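Side-chain contacts in chitinase A (Equisetum arvense, PDB 5BUM), which probably hydrolyses chitin through a family 18 glycosidase domain and probably binds it through its small LysM carbohydrate-binding domain: residues I13-N16 with I17-Y21; I23-A26 with T27-Y31. All coordinates share one frame; numbering follows the deposited sequence.

Interaction 1: I13-N16 with I17-Y21; sequences ICYN and IAQTY. With SO4 (sulfate ion), chain C.
The carbonyl oxygen N16 O is gripped by the backbone of T20, with a possible second bond from that residue's hydroxyl: T20 N donates to it at 2.9 Å, tilted 31° out of the carbonyl plane. T20 OG1 lies 3.0 Å from the same N16 O; its chi1 of -65° places the hydroxyl beside the backbone N of T20, on the side facing N16 O. A sulfate, probably brought in by the crystallisation liquor, comes close to both oxygens, with SO4 O4 2.7 Å from T20 OG1 and 2.8 Å from N16 O. The single hydroxyl proton thus has two acceptors within reach, N16 O and SO4 O4, and which one it serves is not settled. All this sits on helix 14-21, the first of the two helices that pack on a small antiparallel sheet in the beta-alpha-alpha-beta LysM fold. I13 is its N-cap residue, and I13 O takes the amide of I17 to start the regular i to i+4 bonding, followed by A18 N to C14 O and Q19 N to Y15 O. I17 folds its CG1 back to 3.2 Å from I13 O, a tight approach for a methylene, while its side chain also meets Y6 and L28 in the domain interior. Beside it C14 is tied to C37 by a disulfide. The outer side of the helix carries longer side chains. The Y15 ring, its CG anti to the backbone N (chi1 -174°), slants across the amide of Q19 one turn on, with Y15 CE2 3.7 Å from Q19 CD. N16 and Q19 point the same way alongside each other, but N16 ND2 and Q19 OE1 stay 3.8 Å apart, neighbours without a bond.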
loop_
_atom_site.group_PDB
_atom_site.type_symbol
_atom_site.label_atom_id
_atom_site.label_comp_id
_atom_site.label_asym_id
_atom_site.label_seq_id
_atom_site.Cartn_x
_atom_site.Cartn_y
_atom_site.Cartn_z
ATOM N N ILE A 13 -2.241 13.012 6.339
ATOM C CA ILE A 13 -1.183 13.445 5.393
ATOM C C ILE A 13 0.169 13.005 5.898
ATOM O O ILE A 13 0.338 12.657 7.084
ATOM C CB ILE A 13 -1.219 14.966 5.138
ATOM C CG1 ILE A 13 -0.877 15.746 6.428
ATOM C CG2 ILE A 13 -2.620 15.363 4.652
ATOM C CD1 ILE A 13 -0.922 17.259 6.267
ATOM N N CYS A 14 1.143 12.962 5.007
ATOM C CA CYS A 14 2.414 12.355 5.389
ATOM C C CYS A 14 3.080 13.164 6.507
ATOM O O CYS A 14 3.664 12.587 7.419
ATOM C CB CYS A 14 3.371 12.274 4.213
ATOM S SG CYS A 14 3.147 10.877 3.107
ATOM N N TYR A 15 3.016 14.501 6.408
ATOM C CA TYR A 15 3.648 15.345 7.392
ATOM C C TYR A 15 3.169 14.986 8.766
ATOM O O TYR A 15 3.988 14.863 9.664
ATOM C CB TYR A 15 3.419 16.814 7.091
ATOM C CG TYR A 15 4.168 17.767 7.992
ATOM C CD1 TYR A 15 5.488 18.117 7.739
ATOM C CD2 TYR A 15 3.545 18.350 9.096
ATOM C CE1 TYR A 15 6.163 19.008 8.576
ATOM C CE2 TYR A 15 4.223 19.237 9.928
ATOM C CZ TYR A 15 5.516 19.549 9.664
ATOM O OH TYR A 15 6.165 20.422 10.508
ATOM N N ASN A 16 1.878 14.771 8.960
ATOM C CA ASN A 16 1.401 14.564 10.329
ATOM C C ASN A 16 1.682 13.174 10.833
ATOM O O ASN A 16 1.855 12.969 12.047
ATOM C CB ASN A 16 -0.094 14.828 10.458
ATOM C CG ASN A 16 -0.435 16.257 10.210
ATOM O OD1 ASN A 16 -1.541 16.589 9.811
ATOM N ND2 ASN A 16 0.517 17.120 10.438
ATOM N N ILE A 17 1.641 12.209 9.920
ATOM C CA ILE A 17 1.927 10.818 10.257
ATOM C C ILE A 17 3.345 10.756 10.768
ATOM O O ILE A 17 3.611 10.191 11.812
ATOM C CB ILE A 17 1.768 9.903 9.018
ATOM C CG1 ILE A 17 0.238 9.852 8.638
ATOM C CG2 ILE A 17 2.423 8.551 9.279
ATOM C CD1 ILE A 17 -0.150 9.099 7.385
ATOM N N ALA A 18 4.239 11.386 10.038
ATOM C CA ALA A 18 5.634 11.459 10.408
ATOM C C ALA A 18 5.851 12.141 11.774
ATOM O O ALA A 18 6.542 11.629 12.636
ATOM C CB ALA A 18 6.368 12.230 9.324
ATOM N N GLN A 19 5.274 13.315 11.961
ATOM C CA GLN A 19 5.348 13.980 13.268
ATOM C C GLN A 19 4.872 13.063 14.377
ATOM O O GLN A 19 5.557 12.926 15.359
ATOM C CB GLN A 19 4.479 15.215 13.316
ATOM C CG GLN A 19 5.155 16.474 12.901
ATOM C CD GLN A 19 4.250 17.604 13.287
ATOM O OE1 GLN A 19 3.004 17.464 13.249
ATOM N NE2 GLN A 19 4.835 18.712 13.705
ATOM N N THR A 20 3.709 12.435 14.208
ATOM C CA THR A 20 3.265 11.454 15.175
ATOM C C THR A 20 4.340 10.420 15.612
ATOM O O THR A 20 4.376 10.024 16.795
ATOM C CB THR A 20 2.008 10.755 14.682
ATOM O OG1 THR A 20 0.980 11.745 14.620
ATOM C CG2 THR A 20 1.557 9.658 15.656
ATOM N N TYR A 21 5.218 10.005 14.695
ATOM C CA TYR A 21 6.255 9.040 15.052
ATOM C C TYR A 21 7.638 9.669 15.378
ATOM O O TYR A 21 8.596 8.944 15.659
ATOM C CB TYR A 21 6.329 7.942 13.981
ATOM C CG TYR A 21 5.151 7.026 14.084
ATOM C CD1 TYR A 21 3.899 7.375 13.535
ATOM C CD2 TYR A 21 5.244 5.856 14.815
ATOM C CE1 TYR A 21 2.782 6.556 13.697
ATOM C CE2 TYR A 21 4.141 5.033 14.974
ATOM C CZ TYR A 21 2.922 5.358 14.400
ATOM O OH TYR A 21 1.872 4.468 14.568
HETATM S S SO4 C . -1.987 11.562 12.281
HETATM O O1 SO4 C . -2.504 10.342 12.966
HETATM O O2 SO4 C . -2.406 12.836 12.953
HETATM O O3 SO4 C . -2.440 11.624 10.853
HETATM O O4 SO4 C . -0.518 11.430 12.394
#

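Interaction 2: I23-A26 with T27-Y31; sequences IDVA and TLQSY
Helix 25-30 opens with D24 as its N-cap, and its backbone bonding begins with L28 N giving its hydrogen to D24 O at 3.0 Å, almost straight at 175°. This is the second helix of the LysM fold, and the cap is an aspartate of the classic kind: D24 OD1 takes the amide T27 N at 3.0 Å on its anti side and the hydroxyl T27 OG1 at 2.6 Å on its syn side, the two donors arriving from opposite faces of the carboxylate. The carboxyl carbon is tucked between the backbone N and the carbonyl carbon (chi1 59°), which turns OD1 back over the first turn. A direct bond from D24 N to T27 OG1 would complete a capping box; here a water spans the gap, accepting from D24 N and donating to T27 OG1. A valine in place of T27 has no hydroxyl, which would probably leave the D24 carboxylate freer to turn, with just the backbone amide of its two donors to hold OD1, and the water short of one partner. The methyl T27 CG2 lies over one face of the Y31 ring, 3.5 Å above its plane and offset toward the rim. I23 sends its extended CG1-CD1 arm along the helix, and I23 CD1 comes 4.0 Å from Y31 CE2 and 4.2 Å from L28 CD1. Last, T27 O accepts twice, from Y31 N and from S30 OG, whose hydroxyl meets a lone pair in the carbonyl plane at 2.8 Å.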
loop_
_atom_site.group_PDB
_atom_site.type_symbol
_atom_site.label_atom_id
_atom_site.label_comp_id
_atom_site.label_asym_id
_atom_site.label_seq_id
_atom_site.Cartn_x
_atom_site.Cartn_y
_atom_site.Cartn_z
ATOM N N ILE A 23 9.512 11.493 13.392
ATOM C CA ILE A 23 10.337 11.522 12.170
ATOM C C ILE A 23 9.854 12.601 11.203
ATOM O O ILE A 23 8.804 13.218 11.400
ATOM C CB ILE A 23 10.332 10.183 11.413
ATOM C CG1 ILE A 23 8.926 9.782 10.962
ATOM C CG2 ILE A 23 10.888 9.067 12.291
ATOM C CD1 ILE A 23 8.936 8.414 10.299
ATOM N N ASP A 24 10.632 12.820 10.152
ATOM C CA ASP A 24 10.230 13.736 9.117
ATOM C C ASP A 24 9.776 12.939 7.888
ATOM O O ASP A 24 9.941 11.706 7.800
ATOM C CB ASP A 24 11.350 14.738 8.790
ATOM C CG ASP A 24 12.654 14.063 8.309
ATOM O OD1 ASP A 24 12.706 12.828 8.053
ATOM O OD2 ASP A 24 13.659 14.795 8.213
ATOM N N VAL A 25 9.214 13.663 6.930
ATOM C CA VAL A 25 8.642 13.009 5.776
ATOM C C VAL A 25 9.674 12.254 4.996
ATOM O O VAL A 25 9.386 11.151 4.549
ATOM C CB VAL A 25 7.876 13.968 4.883
ATOM C CG1 VAL A 25 7.501 13.224 3.612
ATOM C CG2 VAL A 25 6.621 14.471 5.636
ATOM N N ALA A 26 10.871 12.809 4.835
ATOM C CA ALA A 26 11.931 12.059 4.083
ATOM C C ALA A 26 12.228 10.734 4.716
ATOM O O ALA A 26 12.421 9.763 4.022
ATOM C CB ALA A 26 13.235 12.854 3.992
ATOM N N THR A 27 12.290 10.693 6.046
ATOM C CA THR A 27 12.522 9.426 6.733
ATOM C C THR A 27 11.368 8.483 6.474
ATOM O O THR A 27 11.577 7.344 6.100
ATOM C CB THR A 27 12.720 9.582 8.246
ATOM O OG1 THR A 27 13.790 10.502 8.505
ATOM C CG2 THR A 27 13.077 8.240 8.874
ATOM N N LEU A 28 10.146 8.959 6.661
ATOM C CA LEU A 28 8.983 8.152 6.310
ATOM C C LEU A 28 9.157 7.605 4.892
ATOM O O LEU A 28 8.794 6.446 4.635
ATOM C CB LEU A 28 7.693 9.003 6.334
ATOM C CG LEU A 28 6.373 8.250 6.198
ATOM C CD1 LEU A 28 6.289 7.194 7.303
ATOM C CD2 LEU A 28 5.150 9.168 6.243
ATOM N N GLN A 29 9.640 8.446 3.963
ATOM C CA GLN A 29 9.811 8.012 2.569
ATOM C C GLN A 29 10.880 6.964 2.481
ATOM O O GLN A 29 10.677 5.942 1.850
ATOM C CB GLN A 29 10.146 9.155 1.624
ATOM C CG GLN A 29 8.898 9.904 1.157
ATOM C CD GLN A 29 9.194 11.292 0.572
ATOM O OE1 GLN A 29 8.404 11.826 -0.202
ATOM N NE2 GLN A 29 10.327 11.885 0.957
ATOM N N SER A 30 12.004 7.192 3.147
ATOM C CA SER A 30 13.074 6.217 3.151
ATOM C C SER A 30 12.573 4.849 3.691
ATOM O O SER A 30 13.056 3.784 3.317
ATOM C CB SER A 30 14.173 6.694 4.043
ATOM O OG SER A 30 13.918 6.116 5.316
ATOM N N TYR A 31 11.608 4.877 4.592
ATOM C CA TYR A 31 11.078 3.637 5.165
ATOM C C TYR A 31 10.095 2.975 4.238
ATOM O O TYR A 31 9.700 1.854 4.475
ATOM C CB TYR A 31 10.325 3.912 6.472
ATOM C CG TYR A 31 11.136 4.277 7.696
ATOM C CD1 TYR A 31 12.503 4.043 7.773
ATOM C CD2 TYR A 31 10.499 4.811 8.797
ATOM C CE1 TYR A 31 13.223 4.384 8.918
ATOM C CE2 TYR A 31 11.193 5.136 9.943
ATOM C CZ TYR A 31 12.551 4.917 10.003
ATOM O OH TYR A 31 13.209 5.244 11.143
HETATM O O HOH W 1 13.386 11.884 10.968
#

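In the fold
Interactions 1 and 2 lie on consecutive helices of one LysM domain, joined by a short turn; the centres of the two contacts are about 9 Å apart. The turn is closed by a probable hydrogen bond from I23 N to A18 O at 3.1 Å. Further along, V25 CG2 packs 3.6 Å from Y15 CA, and A18 CB sits 3.8 Å from D24 C. L28 reaches across to both C14 and I17, while V25 touches C37, the disulfide partner of C14. Of the two contacts, the sulfate sits at interaction 1; SO4 O4 is 8.7 Å from L28 CD2 of interaction 2. In LysM domains generally, the loops before the first helix and after the second form the chitin-binding groove.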